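Local coordinates for beta-galactosidase (Bacillus circulans, PDB 4MAD), which probably hydrolyses terminal non-reducing beta-D-galactose residues from beta-D-galactosides, as a family 35 glycoside hydrolase built on a (beta/alpha)8 barrel, at residues Leu99-Arg104 and Gly161-Leu166; Trp113-Phe118 and Met459-Tyr464; Asp254-Glu259 and Pro308-Tyr313. All blocks are in the same frame, centred on the assembly; numbering follows the deposited sequence.

Overall arrangement
From the N terminus the chain first builds the parallel eight-stranded barrel, and contact 1 joins two neighbouring staves of it, closing a loop of 56 residues that carries helix 135-152. Inside that loop lies 113-118, whose partner 459-464, a loop of the first all-beta domain, comes more than 300 residues later to complete contact 2; contacts 1 and 2 therefore cross along the chain. Contact 3 opens and closes later within the barrel domain, in series with contact 1 and wholly within the long span that contact 2 closes. Contacts 2 and 3 touch where M459 O packs on P308 CB, their centres about 14 Å apart, whereas contact 1 lies about 9 Å from either at the nearest atoms.

Contact 1 of 3, residues Leu99-Arg104 and Gly161-Leu166; sequences LHVIVR and GPIIAL
The carbonyl oxygen of P162 is gripped twice. V101 N donates to P162 O at 2.9 Å, from above the carbonyl plane, and a water that donates to the same oxygen also lies in the plane of the H100 imidazole, 2.7 Å from H100 ND1. This is the start of a parallel strand pair, 100-104 beside 163-166, adjacent staves of the TIM barrel of family 35. The ladder continues with I164 N to V101 O (3.1 Å) and V103 N to A165 O (3.2 Å), the latter nearly straight at 168°. CA-H...O contacts accompany it, L166 CA lying 3.1 Å from V103 O. Between V101 and V103 the register slips by one residue: V101 pairs with I163, V103 with L166. A165 N, buried in this irregular stretch, has no partner in the model.

V101, I163, V103 and L166 share one face of the sheet, toward the outer helices; I91 and A94 of helix 87-97 cover part of it. V101 lies alongside P162, its CG2 on the proline CB. I163 crosses V103 at a slant and sets CD1 against V103 CG2 (3.8 Å). I164 has its CG1 between the backbone N and carbonyl carbon (chi1 60°), which carries CD1 to H100 CB. On the other face, I102 and A165 meet F199 of strand 197-202 in the barrel interior.

At the end of its strand R104 turns away from 161-166 and makes a salt bridge to E247, the predicted nucleophile. Across the pair itself, the water-bridged polar site at H100 and P162 gives way to aliphatic contacts, so backbone bonds and a greasy outer face join these neighbouring barrel strands.

Contact 2 of 3, residues Trp113-Phe118 and Met459-Tyr464; sequences WEFGGF and MGRINY
E114 and R461 join two loops from different parts of the fold: 113-118 follows the third strand of the TIM barrel, and 459-464 belongs to the first all-beta domain. The tight part is where the E114 carboxylate straddles the arginine. Its OE1 accepts R461 N at 2.8 Å from well above the carboxylate plane, while OE2 takes R461 NH1 at 3.0 Å on its syn side, the oxygen lying in the guanidinium plane. The two planes stand 81° apart, so the ion pair is a single-nitrogen salt bridge and not a flat, two-pronged one. A bend at chi2 (-87°) folds the E114 chain back so that one carboxylate can serve both the backbone and the side chain of R461. R461 NH2 turns to a second acid, E387, and to A392 O; the two carboxylates probably balance the charge of the buried guanidinium and fix its rotation.

Beside this grip F115 N donates to R461 O at 3.0 Å, almost straight at 165°. F115 CB abuts R461 CB (3.6 Å), and the extended arginine chain runs on obliquely past the ring, setting R461 CD near F115 CD2. F118 CB lies over one face of the F115 ring, toward its rim.

The N463 end is less polar, held by van der Waals contact, and I462 O, buried here, finds no partner in the model beyond the CA-H of F115. The open side is at partly exposed Y464, which does not touch 113-118 and lines the pocket of a bound 2-(2-methoxyethoxy)ethanol. Within 113-118, G116 N bonds W113 O and keeps the turn compact. Against it rests the methylene of N463, whose CB lies 3.4 Å from W113 O.

Contact 3 of 3, residues Asp254-Glu259 and Pro308-Tyr313; sequences DHWGEE and PTITSY
W256 and I310 meet face to methyl in a contact between two loops of the TIM-barrel domain, the one after strand 244-249 and the one after strand 306-308. I310 CG2 sits over the indole, 3.8 Å from the centroid of its five-membered ring and 19° off the normal, a CH-pi contact. P308 comes to the same indole from another direction, its CG in the ring plane at the edge, 4.0 Å from W256 CD1. The other branch of I310 reaches D254: with chi1 at 64°, I310 CG1 is tucked over its own backbone, which brings CD1 alongside D254 CB at 3.5 Å.

Two backbone bonds set these side chains in place, I310 N to D254 O at 3.0 Å and W256 N to P308 O at 3.1 Å, flanking a single bridge between H255 and T309. Beyond them, a type II turn from H255 to E258 shapes the first loop, with G257 at a positive phi; E258 OE1 accepts H255 N at 2.9 Å from above its carboxylate plane.

Farther out, the D254 carboxylate is held by H260 and H261. Both loops reach the C-terminal beta domain, G257 through a backbone bond with G554 and T311 OG1 through R549 O. One water links D254 N to S312 O. A second water lies in the indole plane, accepting from W256 NE1 at 2.8 Å and donating to T309 O at 2.7 Å.

Contact 1 of 3, residues Leu99-Arg104 and Gly161-Leu166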
loop_
_atom_site.group_PDB
_atom_site.type_symbol
_atom_site.label_atom_id
_atom_site.label_comp_id
_atom_site.label_asym_id
_atom_site.label_seq_id
_atom_site.Cartn_x
_atom_site.Cartn_y
_atom_site.Cartn_z
ATOM N N LEU A 99 2.533 6.020 24.159
ATOM C CA LEU A 99 2.068 4.715 23.733
ATOM C C LEU A 99 3.202 3.702 23.719
ATOM O O LEU A 99 4.268 3.997 23.316
ATOM C CB LEU A 99 1.457 4.764 22.342
ATOM C CG LEU A 99 0.257 5.666 22.182
ATOM C CD1 LEU A 99 0.052 6.136 20.784
ATOM C CD2 LEU A 99 -0.902 4.955 22.623
ATOM N N HIS A 100 2.907 2.497 24.134
ATOM C CA HIS A 100 3.792 1.405 23.827
ATOM C C HIS A 100 3.759 1.181 22.327
ATOM O O HIS A 100 2.859 1.576 21.674
ATOM C CB HIS A 100 3.375 0.127 24.494
ATOM C CG HIS A 100 3.260 0.230 25.957
ATOM N ND1 HIS A 100 4.296 0.651 26.742
ATOM C CD2 HIS A 100 2.219 0.009 26.784
ATOM C CE1 HIS A 100 3.906 0.678 27.995
ATOM N NE2 HIS A 100 2.648 0.293 28.052
ATOM N N VAL A 101 4.790 0.545 21.832
ATOM C CA VAL A 101 4.879 0.230 20.405
ATOM C C VAL A 101 5.117 -1.263 20.060
ATOM O O VAL A 101 5.948 -1.878 20.596
ATOM C CB VAL A 101 5.973 1.054 19.756
ATOM C CG1 VAL A 101 6.150 0.677 18.311
ATOM C CG2 VAL A 101 5.661 2.499 19.876
ATOM N N ILE A 102 4.356 -1.788 19.116
ATOM C CA ILE A 102 4.578 -3.101 18.562
ATOM C C ILE A 102 5.021 -2.866 17.125
ATOM O O ILE A 102 4.448 -2.085 16.465
ATOM C CB ILE A 102 3.316 -3.934 18.565
ATOM C CG1 ILE A 102 2.899 -4.285 19.994
ATOM C CG2 ILE A 102 3.510 -5.193 17.820
ATOM C CD1 ILE A 102 1.603 -4.957 20.113
ATOM N N VAL A 103 6.084 -3.525 16.714
ATOM C CA VAL A 103 6.618 -3.391 15.376
ATOM C C VAL A 103 6.459 -4.744 14.695
ATOM O O VAL A 103 6.751 -5.730 15.270
ATOM C CB VAL A 103 8.067 -3.030 15.394
ATOM C CG1 VAL A 103 8.593 -2.929 14.033
ATOM C CG2 VAL A 103 8.260 -1.776 16.039
ATOM N N ARG A 104 6.097 -4.712 13.489
ATOM C CA ARG A 104 5.793 -5.904 12.778
ATOM C C ARG A 104 6.669 -5.909 11.505
ATOM O O ARG A 104 6.319 -5.351 10.536
ATOM C CB ARG A 104 4.306 -5.988 12.427
ATOM C CG ARG A 104 3.389 -6.096 13.633
ATOM C CD ARG A 104 1.907 -6.082 13.291
ATOM N NE ARG A 104 1.519 -7.240 12.492
ATOM C CZ ARG A 104 0.315 -7.412 11.965
ATOM N NH1 ARG A 104 -0.627 -6.496 12.146
ATOM N NH2 ARG A 104 0.049 -8.499 11.251
ATOM N N GLY A 161 13.499 2.177 25.219
ATOM C CA GLY A 161 12.587 2.661 24.206
ATOM C C GLY A 161 11.217 2.033 24.349
ATOM O O GLY A 161 11.045 1.222 25.185
ATOM N N PRO A 162 10.285 2.405 23.490
ATOM C CA PRO A 162 8.898 1.999 23.605
ATOM C C PRO A 162 8.508 0.696 22.944
ATOM O O PRO A 162 7.405 0.282 23.074
ATOM C CB PRO A 162 8.184 3.128 22.894
ATOM C CG PRO A 162 9.071 3.549 21.908
ATOM C CD PRO A 162 10.441 3.367 22.412
ATOM N N ILE A 163 9.425 0.094 22.237
ATOM C CA ILE A 163 9.089 -1.109 21.508
ATOM C C ILE A 163 9.150 -2.339 22.383
ATOM O O ILE A 163 10.202 -2.827 22.681
ATOM C CB ILE A 163 10.079 -1.384 20.367
ATOM C CG1 ILE A 163 10.108 -0.282 19.333
ATOM C CG2 ILE A 163 9.755 -2.646 19.727
ATOM C CD1 ILE A 163 11.093 -0.478 18.295
ATOM N N ILE A 164 7.994 -2.832 22.747
ATOM C CA ILE A 164 7.847 -4.003 23.592
ATOM C C ILE A 164 7.672 -5.393 22.933
ATOM O O ILE A 164 7.897 -6.389 23.534
ATOM C CB ILE A 164 6.699 -3.768 24.595
ATOM C CG1 ILE A 164 5.422 -3.538 23.864
ATOM C CG2 ILE A 164 6.962 -2.581 25.397
ATOM C CD1 ILE A 164 4.285 -3.545 24.689
ATOM N N ALA A 165 7.244 -5.413 21.691
ATOM C CA ALA A 165 7.083 -6.655 20.985
ATOM C C ALA A 165 7.275 -6.547 19.482
ATOM O O ALA A 165 7.099 -5.556 18.903
ATOM C CB ALA A 165 5.810 -7.247 21.279
ATOM N N LEU A 166 7.644 -7.648 18.906
ATOM C CA LEU A 166 7.773 -7.710 17.486
ATOM C C LEU A 166 7.211 -8.991 16.873
ATOM O O LEU A 166 7.330 -10.028 17.447
ATOM C CB LEU A 166 9.225 -7.581 17.129
ATOM C CG LEU A 166 9.966 -6.348 17.574
ATOM C CD1 LEU A 166 10.740 -6.670 18.792
ATOM C CD2 LEU A 166 10.877 -5.880 16.511
HETATM O O HOH W 1 6.832 0.902 25.984
#

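Contact 2 of 3, residues Trp113-Phe118 and Met459-Tyr464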
loop_
_atom_site.group_PDB
_atom_site.type_symbol
_atom_site.label_atom_id
_atom_site.label_comp_id
_atom_site.label_asym_id
_atom_site.label_seq_id
_atom_site.Cartn_x
_atom_site.Cartn_y
_atom_site.Cartn_z
ATOM N N TRP A 113 -0.533 -3.424 0.389
ATOM C CA TRP A 113 0.550 -2.532 0.005
ATOM C C TRP A 113 1.382 -3.176 -1.100
ATOM O O TRP A 113 1.551 -4.340 -1.096
ATOM C CB TRP A 113 1.456 -2.296 1.223
ATOM C CG TRP A 113 2.546 -1.336 1.098
ATOM C CD1 TRP A 113 3.867 -1.621 0.978
ATOM C CD2 TRP A 113 2.464 0.076 1.168
ATOM N NE1 TRP A 113 4.592 -0.509 0.916
ATOM C CE2 TRP A 113 3.762 0.565 1.001
ATOM C CE3 TRP A 113 1.426 0.984 1.277
ATOM C CZ2 TRP A 113 4.038 1.910 1.005
ATOM C CZ3 TRP A 113 1.721 2.304 1.248
ATOM C CH2 TRP A 113 3.005 2.756 1.143
ATOM N N GLU A 114 1.980 -2.373 -1.958
ATOM C CA GLU A 114 2.594 -2.897 -3.159
ATOM C C GLU A 114 3.512 -4.074 -2.811
ATOM O O GLU A 114 4.363 -3.948 -2.012
ATOM C CB GLU A 114 3.440 -1.796 -3.809
ATOM C CG GLU A 114 3.199 -1.531 -5.258
ATOM C CD GLU A 114 3.997 -2.404 -6.190
ATOM O OE1 GLU A 114 3.570 -2.566 -7.321
ATOM O OE2 GLU A 114 5.011 -2.889 -5.750
ATOM N N PHE A 115 3.240 -5.207 -3.430
ATOM C CA PHE A 115 4.112 -6.389 -3.397
ATOM C C PHE A 115 4.258 -6.896 -1.962
ATOM O O PHE A 115 5.177 -7.539 -1.602
ATOM C CB PHE A 115 5.471 -6.099 -4.054
ATOM C CG PHE A 115 6.272 -7.347 -4.529
ATOM C CD1 PHE A 115 5.766 -8.591 -4.475
ATOM C CD2 PHE A 115 7.532 -7.207 -5.103
ATOM C CE1 PHE A 115 6.513 -9.678 -4.944
ATOM C CE2 PHE A 115 8.266 -8.286 -5.523
ATOM C CZ PHE A 115 7.776 -9.487 -5.446
ATOM N N GLY A 116 3.281 -6.538 -1.176
ATOM C CA GLY A 116 3.289 -6.902 0.198
ATOM C C GLY A 116 4.529 -6.374 0.933
ATOM O O GLY A 116 4.920 -6.948 1.868
ATOM N N GLY A 117 5.064 -5.253 0.507
ATOM C CA GLY A 117 6.225 -4.644 1.124
ATOM C C GLY A 117 7.549 -5.114 0.549
ATOM O O GLY A 117 8.586 -4.594 0.858
ATOM N N PHE A 118 7.498 -6.101 -0.295
ATOM C CA PHE A 118 8.732 -6.567 -0.938
ATOM C C PHE A 118 9.189 -5.531 -1.970
ATOM O O PHE A 118 8.423 -5.059 -2.664
ATOM C CB PHE A 118 8.512 -7.888 -1.674
ATOM C CG PHE A 118 8.552 -9.117 -0.821
ATOM C CD1 PHE A 118 9.324 -9.211 0.296
ATOM C CD2 PHE A 118 7.853 -10.218 -1.201
ATOM C CE1 PHE A 118 9.368 -10.351 1.014
ATOM C CE2 PHE A 118 7.911 -11.348 -0.463
ATOM C CZ PHE A 118 8.671 -11.397 0.643
ATOM N N MET A 459 -0.598 -1.592 -12.093
ATOM C CA MET A 459 -1.705 -1.144 -11.268
ATOM C C MET A 459 -1.572 -1.516 -9.786
ATOM O O MET A 459 -2.456 -1.314 -9.030
ATOM C CB MET A 459 -3.013 -1.661 -11.839
ATOM C CG MET A 459 -3.317 -1.194 -13.217
ATOM S SD MET A 459 -4.845 -1.852 -13.878
ATOM C CE MET A 459 -5.983 -0.914 -13.003
ATOM N N GLY A 460 -0.429 -2.094 -9.476
ATOM C CA GLY A 460 -0.056 -2.588 -8.179
ATOM C C GLY A 460 0.220 -4.063 -7.988
ATOM O O GLY A 460 -0.560 -4.855 -8.392
ATOM N N ARG A 461 1.363 -4.361 -7.395
ATOM C CA ARG A 461 1.773 -5.725 -7.212
ATOM C C ARG A 461 0.965 -6.407 -6.129
ATOM O O ARG A 461 0.800 -5.884 -5.101
ATOM C CB ARG A 461 3.273 -5.867 -6.931
ATOM C CG ARG A 461 4.184 -5.523 -8.077
ATOM C CD ARG A 461 5.629 -5.994 -7.964
ATOM N NE ARG A 461 6.388 -5.550 -9.118
ATOM C CZ ARG A 461 6.740 -4.306 -9.291
ATOM N NH1 ARG A 461 6.461 -3.421 -8.361
ATOM N NH2 ARG A 461 7.388 -3.951 -10.352
ATOM N N ILE A 462 0.513 -7.601 -6.440
ATOM C CA ILE A 462 -0.244 -8.453 -5.579
ATOM C C ILE A 462 0.491 -8.666 -4.262
ATOM O O ILE A 462 1.646 -8.796 -4.216
ATOM C CB ILE A 462 -0.501 -9.820 -6.242
ATOM C CG1 ILE A 462 -1.542 -9.647 -7.321
ATOM C CG2 ILE A 462 -1.002 -10.827 -5.260
ATOM C CD1 ILE A 462 -1.559 -10.699 -8.327
ATOM N N ASN A 463 -0.277 -8.604 -3.205
ATOM C CA ASN A 463 0.252 -8.654 -1.857
ATOM C C ASN A 463 -0.203 -9.809 -0.977
ATOM O O ASN A 463 0.098 -9.823 0.124
ATOM C CB ASN A 463 -0.010 -7.341 -1.115
ATOM C CG ASN A 463 -1.487 -7.085 -0.838
ATOM O OD1 ASN A 463 -2.067 -7.558 0.160
ATOM N ND2 ASN A 463 -2.078 -6.324 -1.707
ATOM N N TYR A 464 -0.970 -10.722 -1.529
ATOM C CA TYR A 464 -1.481 -11.833 -0.810
ATOM C C TYR A 464 -1.812 -12.943 -1.796
ATOM O O TYR A 464 -2.302 -12.674 -2.836
ATOM C CB TYR A 464 -2.774 -11.454 -0.066
ATOM C CG TYR A 464 -3.377 -12.562 0.725
ATOM C CD1 TYR A 464 -2.965 -12.823 2.018
ATOM C CD2 TYR A 464 -4.371 -13.362 0.189
ATOM C CE1 TYR A 464 -3.485 -13.852 2.728
ATOM C CE2 TYR A 464 -4.908 -14.382 0.908
ATOM C CZ TYR A 464 -4.480 -14.615 2.176
ATOM O OH TYR A 464 -5.019 -15.615 2.882
#

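Contact 3 of 3, residues Asp254-Glu259 and Pro308-Tyr313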
loop_
_atom_site.group_PDB
_atom_site.type_symbol
_atom_site.label_atom_id
_atom_site.label_comp_id
_atom_site.label_asym_id
_atom_site.label_seq_id
_atom_site.Cartn_x
_atom_site.Cartn_y
_atom_site.Cartn_z
ATOM N N ASP A 254 -11.006 -1.442 0.004
ATOM C CA ASP A 254 -11.702 -1.437 -1.262
ATOM C C ASP A 254 -10.763 -1.710 -2.444
ATOM O O ASP A 254 -9.667 -1.277 -2.463
ATOM C CB ASP A 254 -12.310 -0.078 -1.529
ATOM C CG ASP A 254 -13.373 0.307 -0.549
ATOM O OD1 ASP A 254 -13.920 -0.554 0.082
ATOM O OD2 ASP A 254 -13.648 1.491 -0.458
ATOM N N HIS A 255 -11.298 -2.430 -3.424
ATOM C CA HIS A 255 -10.718 -2.530 -4.752
ATOM C C HIS A 255 -11.476 -1.631 -5.749
ATOM O O HIS A 255 -12.632 -1.410 -5.602
ATOM C CB HIS A 255 -10.800 -3.953 -5.302
ATOM C CG HIS A 255 -10.253 -5.032 -4.413
ATOM N ND1 HIS A 255 -8.936 -5.105 -4.047
ATOM C CD2 HIS A 255 -10.833 -6.122 -3.890
ATOM C CE1 HIS A 255 -8.732 -6.180 -3.327
ATOM N NE2 HIS A 255 -9.861 -6.832 -3.244
ATOM N N TRP A 256 -10.826 -1.196 -6.808
ATOM C CA TRP A 256 -11.524 -0.386 -7.770
ATOM C C TRP A 256 -12.716 -1.185 -8.329
ATOM O O TRP A 256 -12.611 -2.308 -8.582
ATOM C CB TRP A 256 -10.594 0.076 -8.906
ATOM C CG TRP A 256 -9.559 1.021 -8.462
ATOM C CD1 TRP A 256 -8.258 0.785 -8.314
ATOM C CD2 TRP A 256 -9.753 2.392 -8.117
ATOM N NE1 TRP A 256 -7.607 1.900 -7.900
ATOM C CE2 TRP A 256 -8.508 2.912 -7.767
ATOM C CE3 TRP A 256 -10.853 3.233 -8.089
ATOM C CZ2 TRP A 256 -8.345 4.233 -7.377
ATOM C CZ3 TRP A 256 -10.684 4.516 -7.685
ATOM C CH2 TRP A 256 -9.446 5.005 -7.327
ATOM N N GLY A 257 -13.850 -0.536 -8.444
ATOM C CA GLY A 257 -15.053 -1.149 -8.928
ATOM C C GLY A 257 -16.003 -1.740 -7.896
ATOM O O GLY A 257 -17.107 -2.067 -8.212
ATOM N N GLU A 258 -15.527 -1.846 -6.666
ATOM C CA GLU A 258 -16.328 -2.300 -5.529
ATOM C C GLU A 258 -17.169 -1.219 -4.897
ATOM O O GLU A 258 -16.904 -0.108 -5.089
ATOM C CB GLU A 258 -15.449 -2.950 -4.501
ATOM C CG GLU A 258 -14.946 -4.249 -4.943
ATOM C CD GLU A 258 -13.915 -4.865 -4.050
ATOM O OE1 GLU A 258 -13.522 -4.275 -3.048
ATOM O OE2 GLU A 258 -13.496 -5.943 -4.397
ATOM N N GLU A 259 -18.193 -1.607 -4.153
ATOM C CA GLU A 259 -18.889 -0.751 -3.240
ATOM C C GLU A 259 -17.971 -0.503 -2.039
ATOM O O GLU A 259 -17.236 -1.372 -1.675
ATOM C CB GLU A 259 -20.199 -1.381 -2.798
ATOM C CG GLU A 259 -20.799 -0.690 -1.623
ATOM C CD GLU A 259 -22.188 -1.193 -1.217
ATOM O OE1 GLU A 259 -22.439 -2.364 -1.421
ATOM O OE2 GLU A 259 -22.944 -0.388 -0.688
ATOM N N PRO A 308 -7.148 -4.550 -7.951
ATOM C CA PRO A 308 -6.243 -3.542 -7.452
ATOM C C PRO A 308 -6.918 -2.794 -6.316
ATOM O O PRO A 308 -8.060 -2.469 -6.422
ATOM C CB PRO A 308 -6.017 -2.657 -8.668
ATOM C CG PRO A 308 -7.168 -2.875 -9.476
ATOM C CD PRO A 308 -7.583 -4.248 -9.301
ATOM N N THR A 309 -6.196 -2.579 -5.241
ATOM C CA THR A 309 -6.689 -1.836 -4.116
ATOM C C THR A 309 -6.644 -0.339 -4.435
ATOM O O THR A 309 -5.800 0.070 -5.149
ATOM C CB THR A 309 -5.857 -2.169 -2.873
ATOM O OG1 THR A 309 -6.105 -3.516 -2.478
ATOM C CG2 THR A 309 -6.184 -1.227 -1.724
ATOM N N ILE A 310 -7.586 0.420 -3.909
ATOM C CA ILE A 310 -7.722 1.812 -4.229
ATOM C C ILE A 310 -6.697 2.693 -3.505
ATOM O O ILE A 310 -5.995 2.261 -2.680
ATOM C CB ILE A 310 -9.136 2.371 -3.911
ATOM C CG1 ILE A 310 -9.439 2.329 -2.433
ATOM C CG2 ILE A 310 -10.225 1.604 -4.680
ATOM C CD1 ILE A 310 -10.749 3.006 -2.105
ATOM N N THR A 311 -6.666 3.959 -3.864
ATOM C CA THR A 311 -5.771 4.894 -3.222
ATOM C C THR A 311 -6.039 5.147 -1.718
ATOM O O THR A 311 -5.163 5.063 -0.934
ATOM C CB THR A 311 -5.821 6.262 -3.932
ATOM O OG1 THR A 311 -5.470 6.088 -5.265
ATOM C CG2 THR A 311 -4.866 7.234 -3.238
ATOM N N SER A 312 -7.267 5.464 -1.378
ATOM C CA SER A 312 -7.649 5.673 -0.019
ATOM C C SER A 312 -7.476 4.399 0.780
ATOM O O SER A 312 -7.848 3.368 0.350
ATOM C CB SER A 312 -9.128 6.070 0.117
ATOM O OG SER A 312 -9.578 6.094 1.443
ATOM N N TYR A 313 -6.936 4.529 1.972
ATOM C CA TYR A 313 -6.909 3.469 2.968
ATOM C C TYR A 313 -7.689 3.833 4.218
ATOM O O TYR A 313 -7.324 3.456 5.258
ATOM C CB TYR A 313 -5.514 3.031 3.296
ATOM C CG TYR A 313 -5.334 1.605 3.735
ATOM C CD1 TYR A 313 -5.755 0.535 2.973
ATOM C CD2 TYR A 313 -4.682 1.326 4.888
ATOM C CE1 TYR A 313 -5.564 -0.738 3.393
ATOM C CE2 TYR A 313 -4.488 0.061 5.289
ATOM C CZ TYR A 313 -4.918 -0.988 4.551
ATOM O OH TYR A 313 -4.639 -2.240 4.989
HETATM O O HOH W 2 -9.428 0.907 0.958
HETATM O O HOH W 3 -5.004 1.952 -6.943
#